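PDB 3MES: choline kinase from Cryptosporidium parvum, which probably phosphorylates choline, and perhaps ethanolamine, at the expense of ATP, and belongs to the choline/ethanolamine kinase family. Local coordinates for residues Asp297-Phe302 / Lys358-Phe363; Cys303-Asp308 / Asp323-Glu328. All coordinates share one frame; numbering follows the deposited sequence.

How the contacts relate
Both contacts lie in the helical part of the kinase, with centres about 11 Å apart. Segment 297-302 of contact 1 runs straight on into segment 303-308 of contact 2, so the same stretch of chain leaves a buried helix crossing and enters the magnesium site. Tyr324 bridges the two: its OH lies 2.7 Å from Glu361 OE1, a probable hydrogen bond, while Phe302 CB packs 3.6 Å from Tyr324 OH. Pro325 CD also reaches Phe302 O, at 3.3 Å. Contact 2 holds Glu304 and Tyr307, which bind magnesium; contact 1 stands behind them, with the side chain of Phe302 about 10 Å from the ion.

Contact 1. Residues Asp297-Phe302 / Lys358-Phe363; sequences DIANYF and KAVEVF
The helix containing 297-302 crosses helical residues 358-362 at -79°, with the two short axes 8.7 Å apart at closest approach, and the CA atoms of Ala299 and Phe363 are the nearest pair, 5.7 Å apart. This steep helix-helix crossing belongs to the buried helical core of the choline/ethanolamine kinase fold. Ala299 is its small central residue: CB comes 3.3 Å from Val360 O and 3.7 Å from Phe363 CB, bringing a methyl group close to the other backbone. No hydrogen bond spans the two segments, and side chain to side chain the contacts are apolar.

Val360 supplies the principal branch from the second helix. With CG1 anti to the backbone N (chi1 167°), this methyl points between Ala299, Ile298 and Phe302, while CG2 takes the place beside the backbone N. Ile298 meets it through CG2, which also lies over a face of the Phe302 ring, offset toward the rim; the Ile298 and Val360 side chains run at about a right angle. Phe363 touches Ala299 with CB, but its ring leads away to pack on Ile239. Helix 327-342 also packs here, Phe333 against Ile298 and Ile334 against Val360; the Phe302 and Phe333 rings meet edge-to-face. Phe302 closes the group, its CE2 lying 4.1 Å from Val360 CG1.

Contact 2. Residues Cys303-Asp308 / Asp323-Glu328; sequences CEYIYD and DYPCEE. With MG (magnesium ion), chain M; DME (decamethonium ion), chain K.
Tyr305 and Pro325 form the dense centre of this contact, where the turn after helix 294-303 meets the chain leading into helix 327-342. Pro325 CG sits over the middle of the Tyr305 ring in a CH-pi contact, 4.0 Å from the centroid and 10° off the normal. Pro325 CD presses nearer the ring's root, 3.5 Å from Tyr305 CG. The Tyr305 side chain has CG anti to its carbonyl carbon (chi1 -85°), which presents this face to the proline; its ring also meets Tyr301 edge-to-face.

Beside this CH-pi contact, Ile306 directs CD1 at the edge of the Tyr324 ring, 3.9 Å from Tyr324 CD1. Pro325 CD covers one face of that ring toward its rim, and Cys303 SG comes within 4.2 Å of Tyr324 CE1; the Tyr324 hydroxyl is engaged by Glu361 of contact 1. Asp323 adds a lighter touch, resting CB against Tyr305 O.

Beyond Pro325 the segments part. Cys326 caps the start of helix 327-342, Glu327 is exposed to solvent, and Glu328 hydrogen-bonds Ser349 of the second subunit.

Within the turn and just after it, Glu304 and Tyr307 bind magnesium, through Glu304 O at 2.3 Å, Glu304 OE1 at 2.5 Å and Tyr307 O at 2.3 Å, with Glu271 completing the protein ligands. The bend at chi2 (-67°) brings Glu304 OE1 back to the ion already held by its own carbonyl, while OE2 lies 3.3 Å from decamethonium C18. A type I beta turn from Cys303 to Ile306 thus carries Glu304 into a magnesium site beside the pocket occupied by decamethonium.

Contact 1. Residues Asp297-Phe302 / Lys358-Phe363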
ATOM      1  N   ASP B 297     -16.762 -10.801   2.399  1.00 14.70           N
ATOM      2  CA  ASP B 297     -16.039  -9.964   1.449  1.00 14.77           C
ATOM      3  C   ASP B 297     -14.637 -10.498   1.183  1.00 14.79           C
ATOM      4  O   ASP B 297     -14.171 -10.511   0.041  1.00 14.68           O
ATOM      5  CB  ASP B 297     -15.964  -8.521   1.952  1.00 14.77           C
ATOM      6  CG  ASP B 297     -15.928  -7.516   0.820  1.00 15.05           C
ATOM      7  OD1 ASP B 297     -16.265  -7.901  -0.319  1.00 15.41           O
ATOM      8  OD2 ASP B 297     -15.572  -6.343   1.064  1.00 15.12           O
ATOM      9  N   ILE B 298     -13.966 -10.936   2.243  1.00 14.80           N
ATOM     10  CA  ILE B 298     -12.609 -11.456   2.120  1.00 14.84           C
ATOM     11  C   ILE B 298     -12.585 -12.785   1.366  1.00 14.88           C
ATOM     12  O   ILE B 298     -11.767 -12.981   0.464  1.00 14.94           O
ATOM     13  CB  ILE B 298     -11.935 -11.613   3.502  1.00 14.90           C
ATOM     14  CG1 ILE B 298     -11.801 -10.247   4.183  1.00 14.74           C
ATOM     15  CG2 ILE B 298     -10.570 -12.273   3.359  1.00 14.75           C
ATOM     16  CD1 ILE B 298     -11.383 -10.316   5.640  1.00 14.74           C
ATOM     17  N   ALA B 299     -13.485 -13.692   1.730  1.00 14.93           N
ATOM     18  CA  ALA B 299     -13.566 -14.990   1.065  1.00 15.04           C
ATOM     19  C   ALA B 299     -13.853 -14.837  -0.427  1.00 15.09           C
ATOM     20  O   ALA B 299     -13.361 -15.616  -1.246  1.00 15.05           O
ATOM     21  CB  ALA B 299     -14.618 -15.872   1.729  1.00 14.98           C
ATOM     22  N   ASN B 300     -14.648 -13.831  -0.782  1.00 15.12           N
ATOM     23  CA  ASN B 300     -14.931 -13.567  -2.190  1.00 15.30           C
ATOM     24  C   ASN B 300     -13.679 -13.152  -2.948  1.00 15.25           C
ATOM     25  O   ASN B 300     -13.444 -13.596  -4.069  1.00 15.37           O
ATOM     26  CB  ASN B 300     -16.005 -12.495  -2.360  1.00 15.32           C
ATOM     27  CG  ASN B 300     -16.364 -12.268  -3.815  1.00 15.53           C
ATOM     28  OD1 ASN B 300     -17.064 -13.076  -4.426  1.00 16.13           O
ATOM     29  ND2 ASN B 300     -15.877 -11.172  -4.381  1.00 15.59           N
ATOM     30  N   TYR B 301     -12.883 -12.287  -2.332  1.00 15.30           N
ATOM     31  CA  TYR B 301     -11.614 -11.884  -2.919  1.00 15.38           C
ATOM     32  C   TYR B 301     -10.698 -13.095  -3.087  1.00 15.58           C
ATOM     33  O   TYR B 301     -10.073 -13.273  -4.136  1.00 15.68           O
ATOM     34  CB  TYR B 301     -10.934 -10.813  -2.064  1.00 15.35           C
ATOM     35  CG  TYR B 301      -9.479 -10.607  -2.419  1.00 15.41           C
ATOM     36  CD1 TYR B 301      -9.115  -9.900  -3.561  1.00 15.12           C
ATOM     37  CD2 TYR B 301      -8.471 -11.126  -1.618  1.00 14.81           C
ATOM     38  CE1 TYR B 301      -7.785  -9.719  -3.892  1.00 14.77           C
ATOM     39  CE2 TYR B 301      -7.144 -10.947  -1.940  1.00 14.75           C
ATOM     40  CZ  TYR B 301      -6.805 -10.247  -3.077  1.00 14.65           C
ATOM     41  OH  TYR B 301      -5.479 -10.075  -3.392  1.00 14.38           O
ATOM     42  N   PHE B 302     -10.621 -13.931  -2.055  1.00 15.53           N
ATOM     43  CA  PHE B 302      -9.811 -15.141  -2.135  1.00 15.69           C
ATOM     44  C   PHE B 302     -10.240 -16.003  -3.317  1.00 15.84           C
ATOM     45  O   PHE B 302      -9.405 -16.592  -4.000  1.00 15.95           O
ATOM     46  CB  PHE B 302      -9.884 -15.955  -0.835  1.00 15.58           C
ATOM     47  CG  PHE B 302      -9.119 -15.350   0.309  1.00 15.35           C
ATOM     48  CD1 PHE B 302      -8.154 -14.384   0.083  1.00 15.88           C
ATOM     49  CD2 PHE B 302      -9.345 -15.767   1.609  1.00 15.66           C
ATOM     50  CE1 PHE B 302      -7.443 -13.831   1.133  1.00 15.83           C
ATOM     51  CE2 PHE B 302      -8.636 -15.223   2.665  1.00 15.35           C
ATOM     52  CZ  PHE B 302      -7.683 -14.255   2.428  1.00 15.67           C
ATOM     53  N   LYS B 358      -9.672 -19.711   9.327  1.00 19.62           N
ATOM     54  CA  LYS B 358     -10.476 -20.904   9.087  1.00 19.56           C
ATOM     55  C   LYS B 358     -11.963 -20.562   9.019  1.00 19.29           C
ATOM     56  O   LYS B 358     -12.727 -21.208   8.304  1.00 19.26           O
ATOM     57  CB  LYS B 358     -10.196 -21.974  10.150  1.00 19.65           C
ATOM     58  CG  LYS B 358     -10.594 -21.577  11.558  1.00 20.20           C
ATOM     59  CD  LYS B 358      -9.724 -22.268  12.607  1.00 20.96           C
ATOM     60  CE  LYS B 358      -9.945 -23.772  12.626  1.00 21.27           C
ATOM     61  NZ  LYS B 358      -9.291 -24.404  13.811  1.00 21.91           N
ATOM     62  N   ALA B 359     -12.365 -19.537   9.761  1.00 19.10           N
ATOM     63  CA  ALA B 359     -13.744 -19.065   9.725  1.00 18.93           C
ATOM     64  C   ALA B 359     -14.073 -18.462   8.362  1.00 18.78           C
ATOM     65  O   ALA B 359     -15.155 -18.686   7.819  1.00 18.74           O
ATOM     66  CB  ALA B 359     -13.992 -18.047  10.832  1.00 18.93           C
ATOM     67  N   VAL B 360     -13.131 -17.699   7.813  1.00 18.47           N
ATOM     68  CA  VAL B 360     -13.319 -17.061   6.514  1.00 18.29           C
ATOM     69  C   VAL B 360     -13.528 -18.091   5.411  1.00 18.23           C
ATOM     70  O   VAL B 360     -14.179 -17.811   4.404  1.00 18.20           O
ATOM     71  CB  VAL B 360     -12.115 -16.171   6.141  1.00 18.21           C
ATOM     72  CG1 VAL B 360     -12.184 -15.778   4.678  1.00 18.09           C
ATOM     73  CG2 VAL B 360     -12.066 -14.943   7.027  1.00 17.82           C
ATOM     74  N   GLU B 361     -12.969 -19.281   5.603  1.00 18.15           N
ATOM     75  CA  GLU B 361     -13.107 -20.358   4.624  1.00 18.01           C
ATOM     76  C   GLU B 361     -14.571 -20.711   4.386  1.00 17.86           C
ATOM     77  O   GLU B 361     -14.969 -21.034   3.269  1.00 17.84           O
ATOM     78  CB  GLU B 361     -12.333 -21.598   5.073  1.00 17.98           C
ATOM     79  CG  GLU B 361     -10.834 -21.500   4.850  1.00 18.15           C
ATOM     80  CD  GLU B 361     -10.480 -21.353   3.381  1.00 18.61           C
ATOM     81  OE1 GLU B 361     -10.173 -20.221   2.955  1.00 18.12           O
ATOM     82  OE2 GLU B 361     -10.522 -22.367   2.651  1.00 18.88           O
ATOM     83  N   VAL B 362     -15.369 -20.647   5.445  1.00 17.74           N
ATOM     84  CA  VAL B 362     -16.788 -20.971   5.353  1.00 17.63           C
ATOM     85  C   VAL B 362     -17.498 -20.067   4.350  1.00 17.37           C
ATOM     86  O   VAL B 362     -18.312 -20.527   3.554  1.00 17.30           O
ATOM     87  CB  VAL B 362     -17.479 -20.845   6.725  1.00 17.69           C
ATOM     88  CG1 VAL B 362     -18.988 -20.722   6.553  1.00 17.91           C
ATOM     89  CG2 VAL B 362     -17.119 -22.029   7.612  1.00 17.83           C
ATOM     90  N   PHE B 363     -17.181 -18.777   4.392  1.00 17.16           N
ATOM     91  CA  PHE B 363     -17.830 -17.798   3.528  1.00 16.95           C
ATOM     92  C   PHE B 363     -17.498 -17.979   2.048  1.00 16.98           C
ATOM     93  O   PHE B 363     -18.059 -17.288   1.199  1.00 17.13           O
ATOM     94  CB  PHE B 363     -17.476 -16.376   3.971  1.00 16.89           C
ATOM     95  CG  PHE B 363     -18.165 -15.948   5.235  1.00 16.55           C
ATOM     96  CD1 PHE B 363     -19.444 -15.415   5.194  1.00 16.08           C
ATOM     97  CD2 PHE B 363     -17.536 -16.076   6.462  1.00 16.18           C
ATOM     98  CE1 PHE B 363     -20.084 -15.020   6.356  1.00 15.92           C
ATOM     99  CE2 PHE B 363     -18.169 -15.680   7.627  1.00 15.93           C
ATOM    100  CZ  PHE B 363     -19.443 -15.152   7.575  1.00 15.65           C
TER

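Contact 2. Residues Cys303-Asp308 / Asp323-Glu328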
ATOM      1  N   CYS B 303     -11.546 -16.068  -3.564  1.00 16.03           N
ATOM      2  CA  CYS B 303     -12.080 -16.910  -4.634  1.00 16.24           C
ATOM      3  C   CYS B 303     -11.688 -16.432  -6.031  1.00 16.44           C
ATOM      4  O   CYS B 303     -11.521 -17.240  -6.945  1.00 16.42           O
ATOM      5  CB  CYS B 303     -13.602 -17.010  -4.536  1.00 16.24           C
ATOM      6  SG  CYS B 303     -14.208 -18.159  -3.283  1.00 16.30           S
ATOM      7  N   GLU B 304     -11.564 -15.120  -6.199  1.00 16.73           N
ATOM      8  CA  GLU B 304     -11.238 -14.554  -7.505  1.00 16.93           C
ATOM      9  C   GLU B 304      -9.840 -14.964  -7.946  1.00 17.21           C
ATOM     10  O   GLU B 304      -9.467 -14.788  -9.107  1.00 17.32           O
ATOM     11  CB  GLU B 304     -11.374 -13.031  -7.488  1.00 16.90           C
ATOM     12  CG  GLU B 304     -12.811 -12.545  -7.467  1.00 16.70           C
ATOM     13  CD  GLU B 304     -13.551 -12.873  -8.751  1.00 16.76           C
ATOM     14  OE1 GLU B 304     -12.892 -13.299  -9.724  1.00 16.39           O
ATOM     15  OE2 GLU B 304     -14.787 -12.703  -8.787  1.00 16.69           O
ATOM     16  N   TYR B 305      -9.066 -15.510  -7.017  1.00 17.53           N
ATOM     17  CA  TYR B 305      -7.760 -16.057  -7.355  1.00 17.94           C
ATOM     18  C   TYR B 305      -7.923 -17.141  -8.413  1.00 18.24           C
ATOM     19  O   TYR B 305      -7.002 -17.417  -9.182  1.00 18.30           O
ATOM     20  CB  TYR B 305      -7.077 -16.635  -6.111  1.00 17.88           C
ATOM     21  CG  TYR B 305      -6.317 -15.612  -5.295  1.00 17.48           C
ATOM     22  CD1 TYR B 305      -4.930 -15.646  -5.221  1.00 17.06           C
ATOM     23  CD2 TYR B 305      -6.984 -14.609  -4.606  1.00 17.24           C
ATOM     24  CE1 TYR B 305      -4.230 -14.715  -4.480  1.00 16.81           C
ATOM     25  CE2 TYR B 305      -6.293 -13.673  -3.862  1.00 16.92           C
ATOM     26  CZ  TYR B 305      -4.918 -13.730  -3.802  1.00 16.92           C
ATOM     27  OH  TYR B 305      -4.227 -12.796  -3.064  1.00 17.12           O
ATOM     28  N   ILE B 306      -9.110 -17.736  -8.452  1.00 18.63           N
ATOM     29  CA  ILE B 306      -9.384 -18.882  -9.314  1.00 19.07           C
ATOM     30  C   ILE B 306      -9.888 -18.495 -10.704  1.00 19.45           C
ATOM     31  O   ILE B 306      -9.720 -19.251 -11.661  1.00 19.44           O
ATOM     32  CB  ILE B 306     -10.427 -19.815  -8.669  1.00 19.03           C
ATOM     33  CG1 ILE B 306      -9.913 -20.345  -7.326  1.00 19.10           C
ATOM     34  CG2 ILE B 306     -10.779 -20.954  -9.613  1.00 18.88           C
ATOM     35  CD1 ILE B 306     -10.991 -20.991  -6.465  1.00 18.87           C
ATOM     36  N   TYR B 307     -10.502 -17.322 -10.817  1.00 19.93           N
ATOM     37  CA  TYR B 307     -11.180 -16.954 -12.059  1.00 20.37           C
ATOM     38  C   TYR B 307     -10.500 -15.829 -12.833  1.00 20.75           C
ATOM     39  O   TYR B 307     -10.336 -14.716 -12.336  1.00 20.81           O
ATOM     40  CB  TYR B 307     -12.652 -16.637 -11.782  1.00 20.23           C
ATOM     41  CG  TYR B 307     -13.294 -17.709 -10.937  1.00 19.96           C
ATOM     42  CD1 TYR B 307     -13.623 -18.943 -11.483  1.00 19.57           C
ATOM     43  CD2 TYR B 307     -13.532 -17.506  -9.586  1.00 19.40           C
ATOM     44  CE1 TYR B 307     -14.192 -19.936 -10.709  1.00 19.23           C
ATOM     45  CE2 TYR B 307     -14.100 -18.496  -8.805  1.00 18.96           C
ATOM     46  CZ  TYR B 307     -14.426 -19.708  -9.372  1.00 18.76           C
ATOM     47  OH  TYR B 307     -14.992 -20.696  -8.598  1.00 18.66           O
ATOM     48  N   ASP B 308     -10.102 -16.149 -14.058  1.00 21.40           N
ATOM     49  CA  ASP B 308      -9.465 -15.196 -14.952  1.00 22.00           C
ATOM     50  C   ASP B 308     -10.444 -14.843 -16.061  1.00 22.33           C
ATOM     51  O   ASP B 308     -10.795 -15.692 -16.876  1.00 22.39           O
ATOM     52  CB  ASP B 308      -8.197 -15.812 -15.544  1.00 22.05           C
ATOM     53  CG  ASP B 308      -7.341 -14.804 -16.283  1.00 22.45           C
ATOM     54  OD1 ASP B 308      -7.578 -13.586 -16.137  1.00 23.09           O
ATOM     55  OD2 ASP B 308      -6.422 -15.233 -17.009  1.00 22.67           O
ATOM     56  N   ASP B 323      -5.435 -22.669  -7.699  1.00 21.55           N
ATOM     57  CA  ASP B 323      -4.895 -21.322  -7.555  1.00 21.18           C
ATOM     58  C   ASP B 323      -5.451 -20.596  -6.334  1.00 20.88           C
ATOM     59  O   ASP B 323      -4.925 -19.556  -5.930  1.00 20.82           O
ATOM     60  CB  ASP B 323      -5.125 -20.498  -8.828  1.00 21.28           C
ATOM     61  CG  ASP B 323      -4.100 -20.798  -9.913  1.00 21.31           C
ATOM     62  OD1 ASP B 323      -3.255 -21.691  -9.705  1.00 21.57           O
ATOM     63  OD2 ASP B 323      -4.136 -20.139 -10.974  1.00 21.27           O
ATOM     64  N   TYR B 324      -6.515 -21.133  -5.746  1.00 20.35           N
ATOM     65  CA  TYR B 324      -7.018 -20.573  -4.501  1.00 19.92           C
ATOM     66  C   TYR B 324      -5.819 -20.393  -3.574  1.00 19.84           C
ATOM     67  O   TYR B 324      -5.024 -21.317  -3.408  1.00 19.86           O
ATOM     68  CB  TYR B 324      -8.062 -21.491  -3.865  1.00 19.75           C
ATOM     69  CG  TYR B 324      -8.756 -20.870  -2.677  1.00 19.10           C
ATOM     70  CD1 TYR B 324      -9.817 -19.991  -2.853  1.00 18.51           C
ATOM     71  CD2 TYR B 324      -8.343 -21.150  -1.380  1.00 18.28           C
ATOM     72  CE1 TYR B 324     -10.449 -19.409  -1.773  1.00 17.90           C
ATOM     73  CE2 TYR B 324      -8.971 -20.573  -0.291  1.00 17.67           C
ATOM     74  CZ  TYR B 324     -10.023 -19.703  -0.494  1.00 17.67           C
ATOM     75  OH  TYR B 324     -10.659 -19.124   0.583  1.00 16.86           O
ATOM     76  N   PRO B 325      -5.679 -19.200  -2.979  1.00 19.69           N
ATOM     77  CA  PRO B 325      -4.479 -18.851  -2.217  1.00 19.57           C
ATOM     78  C   PRO B 325      -4.200 -19.832  -1.085  1.00 19.44           C
ATOM     79  O   PRO B 325      -5.122 -20.258  -0.391  1.00 19.47           O
ATOM     80  CB  PRO B 325      -4.804 -17.461  -1.653  1.00 19.61           C
ATOM     81  CG  PRO B 325      -6.290 -17.343  -1.727  1.00 19.62           C
ATOM     82  CD  PRO B 325      -6.697 -18.138  -2.925  1.00 19.74           C
ATOM     83  N   CYS B 326      -2.929 -20.183  -0.907  1.00 19.18           N
ATOM     84  CA  CYS B 326      -2.526 -21.112   0.142  1.00 18.93           C
ATOM     85  C   CYS B 326      -2.816 -20.533   1.523  1.00 18.83           C
ATOM     86  O   CYS B 326      -3.081 -19.339   1.667  1.00 18.72           O
ATOM     87  CB  CYS B 326      -1.039 -21.448   0.016  1.00 18.82           C
ATOM     88  SG  CYS B 326       0.057 -20.047   0.335  1.00 18.83           S
ATOM     89  N   GLU B 327      -2.752 -21.383   2.540  1.00 18.73           N
ATOM     90  CA  GLU B 327      -3.103 -20.970   3.892  1.00 18.62           C
ATOM     91  C   GLU B 327      -2.193 -19.875   4.437  1.00 18.37           C
ATOM     92  O   GLU B 327      -2.635 -19.023   5.201  1.00 18.40           O
ATOM     93  CB  GLU B 327      -3.093 -22.165   4.841  1.00 18.74           C
ATOM     94  CG  GLU B 327      -3.673 -21.846   6.201  1.00 19.33           C
ATOM     95  CD  GLU B 327      -3.335 -22.891   7.233  1.00 20.06           C
ATOM     96  OE1 GLU B 327      -2.370 -23.651   7.013  1.00 20.28           O
ATOM     97  OE2 GLU B 327      -4.034 -22.947   8.268  1.00 20.98           O
ATOM     98  N   GLU B 328      -0.920 -19.904   4.059  1.00 18.19           N
ATOM     99  CA  GLU B 328       0.018 -18.905   4.549  1.00 18.09           C
ATOM    100  C   GLU B 328      -0.310 -17.525   3.987  1.00 18.05           C
ATOM    101  O   GLU B 328      -0.385 -16.547   4.732  1.00 18.06           O
ATOM    102  CB  GLU B 328       1.462 -19.291   4.220  1.00 18.10           C
ATOM    103  CG  GLU B 328       2.493 -18.369   4.854  1.00 18.17           C
ATOM    104  CD  GLU B 328       3.917 -18.840   4.642  1.00 18.41           C
ATOM    105  OE1 GLU B 328       4.140 -19.743   3.806  1.00 18.98           O
ATOM    106  OE2 GLU B 328       4.818 -18.303   5.315  1.00 18.51           O
TER
HETATM  107 MG    MG M 429     -10.584 -13.337 -10.562  1.00 18.04          MG
HETATM  108  N1  DME K 427     -12.887  -7.932 -19.764  1.00 35.08           N
HETATM  109  C2  DME K 427     -14.232  -8.230 -20.284  1.00 34.56           C
HETATM  110  C3  DME K 427     -15.236  -8.284 -19.128  1.00 34.08           C
HETATM  111  C4  DME K 427     -16.541  -8.960 -19.564  1.00 33.74           C
HETATM  112  C5  DME K 427     -17.578  -8.964 -18.434  1.00 33.38           C
HETATM  113  C6  DME K 427     -17.164  -9.905 -17.297  1.00 32.78           C
HETATM  114  C7  DME K 427     -18.150 -11.069 -17.148  1.00 32.13           C
HETATM  115  C8  DME K 427     -18.782 -11.085 -15.754  1.00 31.75           C
HETATM  116  C9  DME K 427     -18.011 -11.994 -14.794  1.00 31.30           C
HETATM  117  C10 DME K 427     -17.895 -11.352 -13.409  1.00 30.85           C
HETATM  118  C11 DME K 427     -17.935 -12.413 -12.308  1.00 30.49           C
HETATM  119  N12 DME K 427     -17.913 -11.768 -10.985  1.00 30.30           N
HETATM  120  C13 DME K 427     -11.879  -8.681 -20.533  1.00 34.83           C
HETATM  121  C14 DME K 427     -12.629  -6.489 -19.890  1.00 34.96           C
HETATM  122  C15 DME K 427     -12.809  -8.329 -18.348  1.00 34.87           C
HETATM  123  C16 DME K 427     -16.720 -10.918 -10.858  1.00 30.11           C
HETATM  124  C17 DME K 427     -19.119 -10.940 -10.831  1.00 29.74           C
HETATM  125  C18 DME K 427     -17.877 -12.809  -9.944  1.00 30.07           C